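Local coordinates for protein putative kinase (Chloroflexus aurantiacus, PDB 2RHM) that is of unknown function but has a P-loop NTPase fold and is probably a nucleotide-dependent kinase, at residues D91-R94 against M95-H99. Numbering follows the deposited sequence.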
# COMPACT_ATOMS: atom_id res chain seq x y z
N ASP B 91 1.51 3.44 18.23
CA ASP B 91 0.64 3.89 17.15
C ASP B 91 -0.10 5.20 17.40
O ASP B 91 -0.53 5.85 16.46
CB ASP B 91 -0.32 2.76 16.73
CG ASP B 91 0.40 1.59 16.07
OD1 ASP B 91 0.99 1.82 15.00
OD2 ASP B 91 0.36 0.46 16.60
N THR B 92 -0.22 5.62 18.65
CA THR B 92 -0.83 6.92 18.90
C THR B 92 -0.03 8.04 18.21
O THR B 92 -0.62 8.89 17.52
CB THR B 92 -0.95 7.18 20.42
OG1 THR B 92 -1.66 6.08 20.99
CG2 THR B 92 -1.70 8.47 20.69
N GLU B 93 1.30 8.04 18.37
CA GLU B 93 2.11 9.08 17.76
C GLU B 93 2.22 8.85 16.25
O GLU B 93 2.31 9.82 15.47
CB GLU B 93 3.49 9.17 18.39
CG GLU B 93 4.32 10.34 17.84
CD GLU B 93 5.59 10.58 18.61
OE1 GLU B 93 5.78 9.95 19.67
OE2 GLU B 93 6.41 11.42 18.16
N ARG B 94 2.21 7.60 15.80
CA ARG B 94 2.21 7.40 14.35
C ARG B 94 0.95 7.96 13.70
O ARG B 94 1.03 8.51 12.61
CB ARG B 94 2.39 5.94 13.95
CG ARG B 94 3.77 5.34 14.26
CD ARG B 94 3.68 3.84 14.13
NE ARG B 94 4.86 3.17 14.67
CZ ARG B 94 4.86 1.96 15.21
NH1 ARG B 94 3.74 1.28 15.39
NH2 ARG B 94 6.01 1.47 15.67
N MSE B 95 -0.19 7.81 14.37
CA MSE B 95 -1.45 8.36 13.86
C MSE B 95 -1.43 9.88 13.89
O MSE B 95 -1.93 10.53 12.99
CB MSE B 95 -2.63 7.82 14.65
CG MSE B 95 -2.87 6.36 14.42
SE MSE B 95 -3.85 6.05 12.78
CE MSE B 95 -3.71 4.08 12.82
N GLN B 96 -0.85 10.46 14.93
CA GLN B 96 -0.68 11.90 14.97
C GLN B 96 0.17 12.42 13.83
O GLN B 96 -0.15 13.42 13.20
CB GLN B 96 -0.10 12.32 16.31
CG GLN B 96 -1.15 12.27 17.38
CD GLN B 96 -0.59 12.24 18.79
OE1 GLN B 96 0.61 12.40 19.00
NE2 GLN B 96 -1.47 12.00 19.75
N ASN B 97 1.28 11.74 13.58
CA ASN B 97 2.18 12.09 12.49
C ASN B 97 1.51 11.95 11.13
O ASN B 97 1.71 12.78 10.26
CB ASN B 97 3.45 11.26 12.59
CG ASN B 97 4.31 11.66 13.77
OD1 ASN B 97 4.12 12.72 14.35
ND2 ASN B 97 5.25 10.79 14.15
N LEU B 98 0.71 10.90 10.97
CA LEU B 98 -0.08 10.71 9.76
C LEU B 98 -1.04 11.88 9.56
O LEU B 98 -1.09 12.46 8.46
CB LEU B 98 -0.88 9.40 9.82
CG LEU B 98 -1.76 9.09 8.60
CD1 LEU B 98 -0.95 8.98 7.29
CD2 LEU B 98 -2.53 7.83 8.81
N HIS B 99 -1.76 12.26 10.63
CA HIS B 99 -2.75 13.33 10.57
C HIS B 99 -2.15 14.67 10.13
O HIS B 99 -2.79 15.42 9.40
CB HIS B 99 -3.48 13.49 11.91
CG HIS B 99 -4.71 14.33 11.82
ND1 HIS B 99 -4.68 15.71 11.87
CD2 HIS B 99 -6.02 13.99 11.68
CE1 HIS B 99 -5.91 16.18 11.79
NE2 HIS B 99 -6.74 15.16 11.66
O HOH W 1 5.43 13.40 16.75
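The water between Glu93 and Asn97 lies 2.6 Å from Glu93 OE2 and donates to it. The same water donates to Asn97 OD1 at 2.8 Å. It therefore links two side chains four residues apart on an exposed face of the helix. The side chain of Glu93 is extended, with CG anti to the backbone N (chi1 -175°), and this carries its carboxylate out to the water. The aliphatic part of Glu93 also touches the amide, with CG 3.8 Å from Asn97 ND2. The carboxylate and amide planes stand 73° apart, so the two flat groups do not stack.

Next to this pair, Thr92 and Gln96 run side by side in the same direction. Thr92 CG2 lies 3.7 Å from Gln96 NE2. The Thr92 hydroxyl turns back to the backbone N side, and its OG1 is hydrogen-bonded to Val88 O one turn earlier.

All of this belongs to helix 88-101, which packs with helix 52-75 on one side of the parallel sheet of a P-loop NTPase fold. Regular i to i+4 bonds run along it, such as Asn97 N to Glu93 O at 2.9 Å.

On the buried face Met95, a selenomethionine, sets its CG 3.1 Å from Asp91 O. Met95 and Leu98 both meet Leu7 of the central strand 6-12, and they also touch Tyr67 and Ala71 of helix 52-75 respectively.

At the edge of this face Arg94 NH1 forms a salt bridge with Asp91 OD1 at 2.8 Å. The oxygen lies in the guanidinium plane, but the nitrogen approaches from above the carboxylate. Tyr67 OH also bonds Asp91 OD1, and Arg87 N holds OD2.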